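Local coordinates for RagB/SusD domain protein (Flavobacterium johnsoniae, PDB 5J5U) that probably binds chitin at the outer membrane as the SusD-like component of a polysaccharide utilization locus that enables conversion of recalcitrant chitin, at residues 275-280 against 297-302; 261-266 against 406-411; 306-309 against 314-317; 254-259 against 324-329. All blocks are in the same frame, centred on the assembly; numbering follows the deposited sequence.

Contact 1. Residues 275-280 against 297-302; sequences RLKMLA and ELYEGV
Leu276, Lys277 and Ala280 each meet the ring of Tyr299 in a different way. Leu276 lies over one face, its isobutyl group slanting across the ring with CD2 4.1 Å from Tyr299 CG. A chi1 of 179° swings Leu276 CG to the side opposite its own amide nitrogen and out over the tyrosine. Ala280 comes to the edge instead: its carbonyl O lies near the ring plane, 3.6 Å from Tyr299 CE1. The extended Lys277 runs at about a right angle to the tyrosine side chain, with its CG 3.5 Å from Tyr299 OH and its CE 3.8 Å from Tyr299 CE2. The ring thus fastens an irregular part of the long loop between strands 280-281 and 320-321 to the short helix 276-279, which also packs on helix 262-270, where Leu276 and Leu279 touch Leu268. Water 1 sits in the ring plane, 2.8 Å from Tyr299 OH, and donates to Ala280 O at 2.9 Å, so the phenol is joined to the residue just past the helix without a direct bond. At the root of the tyrosine, Glu297 OE2 accepts from Tyr299 N (2.8 Å) through its anti lone pair.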
loop_
_atom_site.group_PDB
_atom_site.type_symbol
_atom_site.label_atom_id
_atom_site.label_comp_id
_atom_site.label_asym_id
_atom_site.label_seq_id
_atom_site.Cartn_x
_atom_site.Cartn_y
_atom_site.Cartn_z
ATOM N N ARG A 275 6.941 14.452 -10.926
ATOM C CA ARG A 275 5.993 13.370 -11.135
ATOM C C ARG A 275 4.645 13.898 -11.565
ATOM O O ARG A 275 3.788 13.118 -11.947
ATOM C CB ARG A 275 5.845 12.526 -9.871
ATOM C CG ARG A 275 7.004 11.582 -9.631
ATOM C CD ARG A 275 6.897 10.921 -8.279
ATOM N NE ARG A 275 7.227 11.865 -7.223
ATOM C CZ ARG A 275 7.615 11.503 -6.008
ATOM N NH1 ARG A 275 7.695 10.214 -5.698
ATOM N NH2 ARG A 275 7.908 12.421 -5.101
ATOM N N LEU A 276 4.476 15.216 -11.520
ATOM C CA LEU A 276 3.193 15.870 -11.808
ATOM C C LEU A 276 2.538 15.426 -13.127
ATOM O O LEU A 276 1.386 14.949 -13.132
ATOM C CB LEU A 276 3.374 17.392 -11.817
ATOM C CG LEU A 276 2.129 18.220 -12.132
ATOM C CD1 LEU A 276 1.059 17.948 -11.091
ATOM C CD2 LEU A 276 2.452 19.713 -12.163
ATOM N N LYS A 277 3.268 15.581 -14.235
ATOM C CA LYS A 277 2.754 15.229 -15.569
ATOM C C LYS A 277 2.987 13.765 -15.933
ATOM O O LYS A 277 2.372 13.246 -16.876
ATOM C CB LYS A 277 3.379 16.131 -16.649
ATOM C CG LYS A 277 3.317 17.609 -16.341
ATOM C CD LYS A 277 4.163 18.403 -17.335
ATOM C CE LYS A 277 3.833 19.879 -17.299
ATOM N NZ LYS A 277 4.656 20.627 -18.284
ATOM N N MET A 278 3.869 13.095 -15.194
ATOM C CA MET A 278 4.002 11.652 -15.345
ATOM C C MET A 278 2.717 10.986 -14.855
ATOM O O MET A 278 2.374 9.895 -15.299
ATOM C CB MET A 278 5.209 11.124 -14.561
ATOM C CG MET A 278 6.540 11.794 -14.921
ATOM S SD MET A 278 7.942 11.184 -13.960
ATOM C CE MET A 278 7.983 9.473 -14.510
ATOM N N LEU A 279 2.019 11.649 -13.929
ATOM C CA LEU A 279 0.815 11.082 -13.306
ATOM C C LEU A 279 -0.482 11.686 -13.855
ATOM O O LEU A 279 -1.419 10.962 -14.164
ATOM C CB LEU A 279 0.855 11.280 -11.774
ATOM C CG LEU A 279 1.937 10.552 -10.981
ATOM C CD1 LEU A 279 2.042 11.082 -9.559
ATOM C CD2 LEU A 279 1.681 9.066 -10.978
ATOM N N ALA A 280 -0.536 13.015 -13.955
ATOM C CA ALA A 280 -1.779 13.716 -14.284
ATOM C C ALA A 280 -1.870 14.197 -15.744
ATOM O O ALA A 280 -0.894 14.665 -16.330
ATOM C CB ALA A 280 -1.953 14.896 -13.360
ATOM N N GLU A 297 -4.151 27.820 -15.155
ATOM C CA GLU A 297 -3.516 26.630 -14.594
ATOM C C GLU A 297 -4.056 25.369 -15.229
ATOM O O GLU A 297 -5.272 25.180 -15.340
ATOM C CB GLU A 297 -3.732 26.565 -13.080
ATOM C CG GLU A 297 -3.145 25.324 -12.443
ATOM C CD GLU A 297 -1.664 25.201 -12.695
ATOM O OE1 GLU A 297 -0.930 26.117 -12.290
ATOM O OE2 GLU A 297 -1.229 24.193 -13.304
ATOM N N LEU A 298 -3.131 24.524 -15.653
ATOM C CA LEU A 298 -3.438 23.291 -16.368
ATOM C C LEU A 298 -3.586 22.094 -15.428
ATOM O O LEU A 298 -4.161 21.073 -15.811
ATOM C CB LEU A 298 -2.327 23.017 -17.390
ATOM C CG LEU A 298 -2.369 23.799 -18.715
ATOM C CD1 LEU A 298 -1.187 23.446 -19.579
ATOM C CD2 LEU A 298 -3.645 23.488 -19.482
ATOM N N TYR A 299 -3.072 22.219 -14.203
ATOM C CA TYR A 299 -3.024 21.074 -13.295
ATOM C C TYR A 299 -3.693 21.352 -11.972
ATOM O O TYR A 299 -3.150 22.052 -11.112
ATOM C CB TYR A 299 -1.573 20.623 -13.081
ATOM C CG TYR A 299 -1.020 20.069 -14.368
ATOM C CD1 TYR A 299 -1.277 18.754 -14.735
ATOM C CD2 TYR A 299 -0.296 20.879 -15.258
ATOM C CE1 TYR A 299 -0.815 18.245 -15.923
ATOM C CE2 TYR A 299 0.180 20.367 -16.474
ATOM C CZ TYR A 299 -0.089 19.053 -16.793
ATOM O OH TYR A 299 0.368 18.519 -17.968
ATOM N N GLU A 300 -4.888 20.784 -11.827
ATOM C CA GLU A 300 -5.654 20.869 -10.590
ATOM C C GLU A 300 -6.356 19.543 -10.321
ATOM O O GLU A 300 -6.882 18.920 -11.243
ATOM C CB GLU A 300 -6.672 22.016 -10.653
ATOM C CG GLU A 300 -6.045 23.411 -10.653
ATOM C CD GLU A 300 -7.015 24.524 -11.070
ATOM O OE1 GLU A 300 -8.153 24.236 -11.511
ATOM O OE2 GLU A 300 -6.628 25.702 -10.955
ATOM N N GLY A 301 -6.352 19.106 -9.064
ATOM C CA GLY A 301 -7.047 17.888 -8.690
ATOM C C GLY A 301 -8.486 18.165 -8.283
ATOM O O GLY A 301 -8.934 19.314 -8.280
ATOM N N VAL A 302 -9.213 17.109 -7.940
ATOM C CA VAL A 302 -10.591 17.243 -7.479
ATOM C C VAL A 302 -10.573 17.233 -5.956
ATOM O O VAL A 302 -9.981 16.340 -5.347
ATOM C CB VAL A 302 -11.515 16.095 -8.005
ATOM C CG1 VAL A 302 -12.924 16.215 -7.391
ATOM C CG2 VAL A 302 -11.596 16.100 -9.536
HETATM O O HOH W 1 0.175 15.813 -18.716
#

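Contact 2. Residues 261-266 against 406-411; sequences SSLLID and QLWITY
Trp408 drives the six-membered half of its indole against Leu263 and Leu264, and both leucines reach it obliquely. At the edge, in the plane of the indole, lies the backbone N of Leu264. The ring also meets that of His48, with the two planes about 35° apart. The outermost carbon does most of the touching: Trp408 CH2 is 3.6 Å from both CA and CB of Leu264, so that backbone takes part too, and 3.8 Å from Leu263 CD2. Leu264 CD1 carries on along the ring, 3.7 Å from Trp408 CZ3, and then bridges to the neighbouring side chain, where it is 4.0 Å from Ile409 CG1. With chi1 at 173°, Trp408 CG is anti to N and the indole stands out from its helix toward the other one.

The helices lie well apart. The axes of 262-266 and 406-410 approach no closer than 11.8 Å and run at 107° to each other, so a long aromatic side chain has to span a nearly perpendicular crossing in this mainly helical, SusD-like fold. Ser261 caps the first helix, its OG accepting a weak bond from Leu264 N (3.3 Å) while also bonding to Gln47 O.

Across the segments no hydrogen bond forms; the contact is made of hydrocarbon. The indole N-H is satisfied at the other end of the ring, where Trp408 NE1 bonds to Val46 O. That bond probably fixes the rotation of the indole, leaving the carbons of the six-membered ring against the two leucines in a buried setting.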
loop_
_atom_site.group_PDB
_atom_site.type_symbol
_atom_site.label_atom_id
_atom_site.label_comp_id
_atom_site.label_asym_id
_atom_site.label_seq_id
_atom_site.Cartn_x
_atom_site.Cartn_y
_atom_site.Cartn_z
ATOM N N SER A 261 -6.560 13.611 -6.137
ATOM C CA SER A 261 -7.161 14.603 -5.258
ATOM C C SER A 261 -6.445 15.953 -5.362
ATOM O O SER A 261 -5.280 16.015 -5.753
ATOM C CB SER A 261 -7.144 14.102 -3.820
ATOM O OG SER A 261 -5.843 14.193 -3.276
ATOM N N SER A 262 -7.135 17.028 -5.005
ATOM C CA SER A 262 -6.510 18.350 -4.984
ATOM C C SER A 262 -5.291 18.378 -4.048
ATOM O O SER A 262 -4.323 19.079 -4.299
ATOM C CB SER A 262 -7.531 19.422 -4.577
ATOM O OG SER A 262 -8.093 19.157 -3.295
ATOM N N LEU A 263 -5.337 17.615 -2.961
ATOM C CA LEU A 263 -4.210 17.558 -2.034
ATOM C C LEU A 263 -2.917 17.075 -2.742
ATOM O O LEU A 263 -1.842 17.697 -2.631
ATOM C CB LEU A 263 -4.559 16.654 -0.852
ATOM C CG LEU A 263 -3.529 16.531 0.276
ATOM C CD1 LEU A 263 -3.360 17.850 1.044
ATOM C CD2 LEU A 263 -3.906 15.375 1.212
ATOM N N LEU A 264 -3.022 15.971 -3.473
ATOM C CA LEU A 264 -1.865 15.434 -4.163
ATOM C C LEU A 264 -1.412 16.358 -5.295
ATOM O O LEU A 264 -0.247 16.708 -5.376
ATOM C CB LEU A 264 -2.164 14.039 -4.715
ATOM C CG LEU A 264 -1.073 13.306 -5.506
ATOM C CD1 LEU A 264 0.131 13.111 -4.624
ATOM C CD2 LEU A 264 -1.591 11.964 -5.972
ATOM N N ILE A 265 -2.336 16.775 -6.148
ATOM C CA ILE A 265 -1.969 17.612 -7.282
ATOM C C ILE A 265 -1.348 18.921 -6.812
ATOM O O ILE A 265 -0.288 19.291 -7.289
ATOM C CB ILE A 265 -3.165 17.915 -8.187
ATOM C CG1 ILE A 265 -3.690 16.616 -8.810
ATOM C CG2 ILE A 265 -2.756 18.930 -9.279
ATOM C CD1 ILE A 265 -2.663 15.841 -9.629
ATOM N N ASP A 266 -2.001 19.615 -5.882
ATOM C CA ASP A 266 -1.411 20.822 -5.324
ATOM C C ASP A 266 -0.023 20.548 -4.749
ATOM O O ASP A 266 0.871 21.366 -4.911
ATOM C CB ASP A 266 -2.276 21.437 -4.216
ATOM C CG ASP A 266 -3.557 22.056 -4.731
ATOM O OD1 ASP A 266 -3.770 22.135 -5.958
ATOM O OD2 ASP A 266 -4.340 22.514 -3.883
ATOM N N GLN A 406 6.274 12.031 1.351
ATOM C CA GLN A 406 6.943 11.326 0.265
ATOM C C GLN A 406 6.474 9.861 0.168
ATOM O O GLN A 406 6.225 9.359 -0.925
ATOM C CB GLN A 406 8.470 11.394 0.425
ATOM C CG GLN A 406 9.049 12.754 0.117
ATOM C CD GLN A 406 8.717 13.233 -1.286
ATOM O OE1 GLN A 406 8.552 12.436 -2.215
ATOM N NE2 GLN A 406 8.592 14.543 -1.441
ATOM N N LEU A 407 6.366 9.171 1.300
ATOM C CA LEU A 407 5.867 7.791 1.283
ATOM C C LEU A 407 4.435 7.723 0.733
ATOM O O LEU A 407 4.079 6.833 -0.024
ATOM C CB LEU A 407 5.913 7.182 2.694
ATOM C CG LEU A 407 7.263 6.646 3.172
ATOM C CD1 LEU A 407 7.292 6.568 4.690
ATOM C CD2 LEU A 407 7.557 5.291 2.560
ATOM N N TRP A 408 3.634 8.696 1.128
ATOM C CA TRP A 408 2.261 8.824 0.676
ATOM C C TRP A 408 2.229 8.965 -0.847
ATOM O O TRP A 408 1.313 8.456 -1.514
ATOM C CB TRP A 408 1.601 10.019 1.390
ATOM C CG TRP A 408 0.245 10.367 0.911
ATOM C CD1 TRP A 408 -0.897 9.643 1.093
ATOM C CD2 TRP A 408 -0.136 11.544 0.191
ATOM N NE1 TRP A 408 -1.964 10.287 0.514
ATOM C CE2 TRP A 408 -1.524 11.460 -0.042
ATOM C CE3 TRP A 408 0.560 12.668 -0.274
ATOM C CZ2 TRP A 408 -2.227 12.452 -0.724
ATOM C CZ3 TRP A 408 -0.137 13.649 -0.948
ATOM C CH2 TRP A 408 -1.518 13.544 -1.159
ATOM N N ILE A 409 3.255 9.613 -1.402
ATOM C CA ILE A 409 3.349 9.717 -2.858
ATOM C C ILE A 409 3.847 8.401 -3.450
ATOM O O ILE A 409 3.322 7.911 -4.446
ATOM C CB ILE A 409 4.258 10.889 -3.286
ATOM C CG1 ILE A 409 3.604 12.212 -2.864
ATOM C CG2 ILE A 409 4.466 10.882 -4.795
ATOM C CD1 ILE A 409 4.402 13.449 -3.189
ATOM N N THR A 410 4.826 7.806 -2.795
ATOM C CA THR A 410 5.410 6.546 -3.224
ATOM C C THR A 410 4.388 5.402 -3.203
ATOM O O THR A 410 4.419 4.527 -4.082
ATOM C CB THR A 410 6.636 6.216 -2.334
ATOM O OG1 THR A 410 7.721 7.071 -2.722
ATOM C CG2 THR A 410 7.079 4.780 -2.479
ATOM N N TYR A 411 3.460 5.442 -2.240
ATOM C CA TYR A 411 2.429 4.416 -2.102
ATOM C C TYR A 411 1.215 4.645 -2.965
ATOM O O TYR A 411 0.188 3.992 -2.766
ATOM C CB TYR A 411 1.959 4.315 -0.657
ATOM C CG TYR A 411 2.935 3.660 0.286
ATOM C CD1 TYR A 411 3.620 2.498 -0.068
ATOM C CD2 TYR A 411 3.192 4.217 1.517
ATOM C CE1 TYR A 411 4.529 1.904 0.804
ATOM C CE2 TYR A 411 4.075 3.632 2.399
ATOM C CZ TYR A 411 4.746 2.485 2.044
ATOM O OH TYR A 411 5.631 1.928 2.948
#

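Contact 3. Residues 306-309 against 314-317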
loop_
_atom_site.group_PDB
_atom_site.type_symbol
_atom_site.label_atom_id
_atom_site.label_comp_id
_atom_site.label_asym_id
_atom_site.label_seq_id
_atom_site.Cartn_x
_atom_site.Cartn_y
_atom_site.Cartn_z
ATOM N N VAL A 306 -15.879 15.881 -3.177
ATOM C CA VAL A 306 -16.532 16.520 -4.314
ATOM C C VAL A 306 -16.514 15.594 -5.518
ATOM O O VAL A 306 -15.472 15.075 -5.879
ATOM C CB VAL A 306 -15.845 17.882 -4.666
ATOM C CG1 VAL A 306 -16.422 18.483 -5.949
ATOM C CG2 VAL A 306 -15.967 18.859 -3.497
ATOM N N PHE A 307 -17.681 15.356 -6.108
ATOM C CA PHE A 307 -17.793 14.555 -7.331
ATOM C C PHE A 307 -17.234 15.340 -8.539
ATOM O O PHE A 307 -17.189 16.573 -8.498
ATOM C CB PHE A 307 -19.254 14.172 -7.589
ATOM C CG PHE A 307 -19.866 13.265 -6.539
ATOM C CD1 PHE A 307 -19.446 11.939 -6.407
ATOM C CD2 PHE A 307 -20.897 13.723 -5.718
ATOM C CE1 PHE A 307 -20.021 11.092 -5.466
ATOM C CE2 PHE A 307 -21.485 12.886 -4.770
ATOM C CZ PHE A 307 -21.042 11.569 -4.646
ATOM N N ARG A 308 -16.806 14.642 -9.593
ATOM C CA ARG A 308 -16.218 15.302 -10.771
ATOM C C ARG A 308 -17.220 16.209 -11.504
ATOM O O ARG A 308 -16.830 17.228 -12.069
ATOM C CB ARG A 308 -15.627 14.264 -11.749
ATOM C CG ARG A 308 -16.654 13.355 -12.451
ATOM C CD ARG A 308 -16.015 12.092 -13.079
ATOM N NE ARG A 308 -14.945 12.391 -14.036
ATOM C CZ ARG A 308 -15.131 12.572 -15.345
ATOM N NH1 ARG A 308 -16.345 12.464 -15.865
ATOM N NH2 ARG A 308 -14.102 12.858 -16.138
ATOM N N TRP A 309 -18.504 15.865 -11.484
ATOM C CA TRP A 309 -19.499 16.690 -12.163
ATOM C C TRP A 309 -19.883 17.929 -11.338
ATOM O O TRP A 309 -20.629 18.788 -11.815
ATOM C CB TRP A 309 -20.749 15.871 -12.477
ATOM C CG TRP A 309 -21.341 15.162 -11.262
ATOM C CD1 TRP A 309 -22.220 15.686 -10.341
ATOM C CD2 TRP A 309 -21.113 13.796 -10.861
ATOM N NE1 TRP A 309 -22.544 14.724 -9.387
ATOM C CE2 TRP A 309 -21.885 13.560 -9.692
ATOM C CE3 TRP A 309 -20.331 12.757 -11.369
ATOM C CZ2 TRP A 309 -21.886 12.326 -9.028
ATOM C CZ3 TRP A 309 -20.342 11.528 -10.705
ATOM C CH2 TRP A 309 -21.114 11.332 -9.546
ATOM N N GLY A 314 -17.100 21.952 -14.507
ATOM C CA GLY A 314 -17.358 20.575 -14.924
ATOM C C GLY A 314 -16.098 19.738 -14.869
ATOM O O GLY A 314 -15.022 20.261 -14.546
ATOM N N SER A 315 -16.198 18.458 -15.222
ATOM C CA SER A 315 -15.064 17.558 -15.042
ATOM C C SER A 315 -13.863 17.895 -15.937
ATOM O O SER A 315 -12.735 17.509 -15.626
ATOM C CB SER A 315 -15.481 16.097 -15.283
ATOM O OG SER A 315 -15.949 15.900 -16.602
ATOM N N ASN A 316 -14.088 18.594 -17.047
ATOM C CA ASN A 316 -12.967 18.989 -17.917
ATOM C C ASN A 316 -12.012 19.962 -17.234
ATOM O O ASN A 316 -10.833 20.057 -17.606
ATOM C CB ASN A 316 -13.477 19.610 -19.221
ATOM C CG ASN A 316 -14.038 18.582 -20.170
ATOM O OD1 ASN A 316 -13.659 17.408 -20.134
ATOM N ND2 ASN A 316 -14.972 19.002 -21.003
ATOM N N ALA A 317 -12.538 20.678 -16.239
ATOM C CA ALA A 317 -11.786 21.674 -15.491
ATOM C C ALA A 317 -10.985 21.043 -14.352
ATOM O O ALA A 317 -10.577 21.729 -13.412
ATOM C CB ALA A 317 -12.725 22.751 -14.950
#
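Arg308 begins its run along Ser315 at CB, which lies 4.0 Å from Ser315 CB, and CG keeps the same company at 4.1 Å. The next atom, CD, turns to Gly257 O. NE has the strongest polar partner: it hydrogen-bonds to His259 NE2. The chain bends at chi3 (-57°), and this bend lays the guanidinium flat against the serine. Ser315 CB stands over the middle of one guanidinium face, 3.5 Å above its plane. At the tips, Arg308 NH1 and NH2 lie 3.5 and 3.6 Å from Ser315 OG, but the hydroxyl comes from above the plane, away from the directions in which the N-H bonds point, and no hydrogen bond joins them.

The backbones draw together here as well, with the CA atoms of Arg308 and Ser315 only 5.0 Å apart. Both segments belong to the long surface excursion between strands 280-281 and 320-321, and the contact closes a short loop within it. Gly314 leaves that loop at a positive phi of 79°, which favours glycine, and its O receives the N-H of Ala317. Nearby, Phe307 packs on helix 53-60. A leucine in place of Arg308 would probably leave His259 NE2 without its donor and Ser315 without the flat group it rests on.

Chemically, the arrangement is a methylene resting over the face of a planar cation, directed by one bond. Because His259 ND1 also bonds to Ser319 O, the histidine is consistent with a neutral form that carries its proton on ND1 and offers NE2 as the acceptor.

Contact 4. Residues 254-259 against 324-329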
loop_
_atom_site.group_PDB
_atom_site.type_symbol
_atom_site.label_atom_id
_atom_site.label_comp_id
_atom_site.label_asym_id
_atom_site.label_seq_id
_atom_site.Cartn_x
_atom_site.Cartn_y
_atom_site.Cartn_z
ATOM N N ASP A 254 -15.124 2.398 -12.855
ATOM C CA ASP A 254 -15.541 3.753 -12.493
ATOM C C ASP A 254 -15.709 4.631 -13.738
ATOM O O ASP A 254 -15.875 5.859 -13.632
ATOM C CB ASP A 254 -14.544 4.403 -11.539
ATOM C CG ASP A 254 -14.608 3.814 -10.146
ATOM O OD1 ASP A 254 -15.621 3.174 -9.794
ATOM O OD2 ASP A 254 -13.642 4.011 -9.385
ATOM N N GLU A 255 -15.658 3.997 -14.911
ATOM C CA GLU A 255 -15.799 4.700 -16.193
ATOM C C GLU A 255 -14.793 5.836 -16.361
ATOM O O GLU A 255 -15.138 6.888 -16.897
ATOM C CB GLU A 255 -17.211 5.267 -16.331
ATOM C CG GLU A 255 -18.323 4.246 -16.179
ATOM C CD GLU A 255 -19.686 4.881 -16.342
ATOM O OE1 GLU A 255 -19.861 5.666 -17.298
ATOM O OE2 GLU A 255 -20.576 4.620 -15.503
ATOM N N HIS A 256 -13.561 5.614 -15.908
ATOM C CA HIS A 256 -12.492 6.606 -16.005
ATOM C C HIS A 256 -12.942 7.912 -15.377
ATOM O O HIS A 256 -12.586 8.990 -15.840
ATOM C CB HIS A 256 -12.060 6.802 -17.467
ATOM C CG HIS A 256 -11.546 5.549 -18.101
ATOM N ND1 HIS A 256 -10.256 5.094 -17.913
ATOM C CD2 HIS A 256 -12.163 4.620 -18.871
ATOM C CE1 HIS A 256 -10.093 3.960 -18.566
ATOM N NE2 HIS A 256 -11.236 3.646 -19.151
ATOM N N GLY A 257 -13.735 7.797 -14.314
ATOM C CA GLY A 257 -14.228 8.951 -13.597
ATOM C C GLY A 257 -13.380 9.338 -12.405
ATOM O O GLY A 257 -13.697 10.299 -11.703
ATOM N N ASP A 258 -12.292 8.616 -12.173
ATOM C CA ASP A 258 -11.430 8.943 -11.040
ATOM C C ASP A 258 -10.388 9.983 -11.427
ATOM O O ASP A 258 -9.814 9.911 -12.511
ATOM C CB ASP A 258 -10.720 7.698 -10.492
ATOM C CG ASP A 258 -11.679 6.699 -9.849
ATOM O OD1 ASP A 258 -12.291 7.027 -8.795
ATOM O OD2 ASP A 258 -11.796 5.567 -10.392
ATOM N N HIS A 259 -10.161 10.945 -10.526
ATOM C CA HIS A 259 -9.083 11.935 -10.638
ATOM C C HIS A 259 -8.208 11.849 -9.413
ATOM O O HIS A 259 -8.620 11.292 -8.393
ATOM C CB HIS A 259 -9.612 13.364 -10.739
ATOM C CG HIS A 259 -10.640 13.577 -11.806
ATOM N ND1 HIS A 259 -10.409 14.373 -12.911
ATOM C CD2 HIS A 259 -11.907 13.115 -11.933
ATOM C CE1 HIS A 259 -11.494 14.400 -13.666
ATOM N NE2 HIS A 259 -12.415 13.639 -13.099
ATOM N N TYR A 324 -1.843 5.278 -19.401
ATOM C CA TYR A 324 -0.990 4.095 -19.245
ATOM C C TYR A 324 -1.071 3.545 -17.806
ATOM O O TYR A 324 -0.759 2.369 -17.541
ATOM C CB TYR A 324 0.467 4.417 -19.648
ATOM C CG TYR A 324 1.023 5.745 -19.123
ATOM C CD1 TYR A 324 1.024 6.890 -19.919
ATOM C CD2 TYR A 324 1.573 5.842 -17.851
ATOM C CE1 TYR A 324 1.533 8.091 -19.455
ATOM C CE2 TYR A 324 2.096 7.050 -17.373
ATOM C CZ TYR A 324 2.069 8.163 -18.184
ATOM O OH TYR A 324 2.569 9.353 -17.719
ATOM N N LEU A 325 -1.511 4.400 -16.883
ATOM C CA LEU A 325 -1.702 3.990 -15.491
ATOM C C LEU A 325 -2.981 3.172 -15.284
ATOM O O LEU A 325 -3.169 2.594 -14.229
ATOM C CB LEU A 325 -1.720 5.212 -14.575
ATOM C CG LEU A 325 -0.495 6.109 -14.642
ATOM C CD1 LEU A 325 -0.743 7.456 -13.937
ATOM C CD2 LEU A 325 0.685 5.377 -14.042
ATOM N N LYS A 326 -3.866 3.128 -16.278
ATOM C CA LYS A 326 -5.189 2.551 -16.044
ATOM C C LYS A 326 -5.521 1.364 -16.933
ATOM O O LYS A 326 -6.700 0.996 -17.087
ATOM C CB LYS A 326 -6.266 3.628 -16.206
ATOM C CG LYS A 326 -6.118 4.739 -15.203
ATOM C CD LYS A 326 -7.265 5.712 -15.295
ATOM C CE LYS A 326 -7.322 6.362 -16.662
ATOM N NZ LYS A 326 -8.373 7.413 -16.675
ATOM N N LEU A 327 -4.471 0.755 -17.484
ATOM C CA LEU A 327 -4.630 -0.330 -18.455
ATOM C C LEU A 327 -4.594 -1.693 -17.799
ATOM O O LEU A 327 -3.899 -1.901 -16.805
ATOM C CB LEU A 327 -3.525 -0.269 -19.515
ATOM C CG LEU A 327 -3.524 0.962 -20.411
ATOM C CD1 LEU A 327 -2.231 1.023 -21.248
ATOM C CD2 LEU A 327 -4.764 0.924 -21.271
ATOM N N ARG A 328 -5.282 -2.637 -18.415
ATOM C CA ARG A 328 -5.256 -4.014 -17.968
ATOM C C ARG A 328 -3.817 -4.540 -17.957
ATOM O O ARG A 328 -3.474 -5.376 -17.126
ATOM C CB ARG A 328 -6.174 -4.852 -18.865
ATOM C CG ARG A 328 -5.720 -6.266 -19.120
ATOM C CD ARG A 328 -6.710 -7.055 -20.001
ATOM N NE ARG A 328 -6.327 -8.469 -20.072
ATOM C CZ ARG A 328 -5.537 -8.995 -21.010
ATOM N NH1 ARG A 328 -5.072 -8.240 -22.001
ATOM N NH2 ARG A 328 -5.231 -10.290 -20.977
ATOM N N THR A 329 -2.961 -3.968 -18.800
ATOM C CA THR A 329 -1.536 -4.334 -18.858
ATOM C C THR A 329 -0.632 -3.461 -17.969
ATOM O O THR A 329 0.594 -3.564 -18.029
ATOM C CB THR A 329 -0.985 -4.223 -20.281
ATOM O OG1 THR A 329 -0.953 -2.838 -20.636
ATOM C CG2 THR A 329 -1.866 -4.968 -21.268
HETATM O O HOH W 2 -9.688 7.644 -14.280
#
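His256 and Lys326 meet from two irregular segments whose backbones stay well apart, their CA atoms 8.4 Å distant. In 254-259 the chain has just left helix 246-253 and makes two successive residues of positive phi, Glu255 at 56° and His256 at 54°. Gly257 follows, with its N bonded to Asp254 O, in a position where a CB would collide with that same oxygen. The other segment starts within a 3-10 segment at 324-325 and goes on as loop toward strand 332-335. The helix end is a Schellman motif with Glu255 as its C-prime residue and His256 N turned back to Phe251 O, a reversal that probably brings the imidazole toward the second loop.

Lys326 crosses to it obliquely and bends at chi3 (-61°). Its CE lies in the imidazole plane at the ring edge, 3.4 Å from His256 ND1, and NZ arrives at the same edge to give ND1 a weak hydrogen bond of 3.2 Å. The ammonium has a shorter bond to water 2, at 2.7 Å from Lys326 NZ, and that water donates to Asp258 O at 2.9 Å. A leucine at Lys326 would probably leave His256 ND1 without this donor and the imidazole freer to turn, and would break the water bridge to Asp258. The side chain of Lys326 also touches Phe251 of helix 246-253.

From the N terminus, contact 4 opens first at 254-259, and contact 2 next at 261-266. Contact 1 then starts at 275-280 and closes at 297-302; contact 3 follows in series, closing its short loop between 306-309 and 314-317. Both are nested inside the loops of contacts 4 and 2. Contact 4 closes at 324-329 and contact 2 at 406-411, so these two cross. Contacts 1 and 3 pin the long excursion between strands 280-281 and 320-321, while contact 2 ties helix 262-270, which precedes it, to helix 399-410, and contact 4 joins the loop after helix 246-253 to the loop before strand 332-335. Probable hydrogen bonds add cross-links: Met278 O with Tyr324 OH, and Arg275 NH2 with Gln406 OE1.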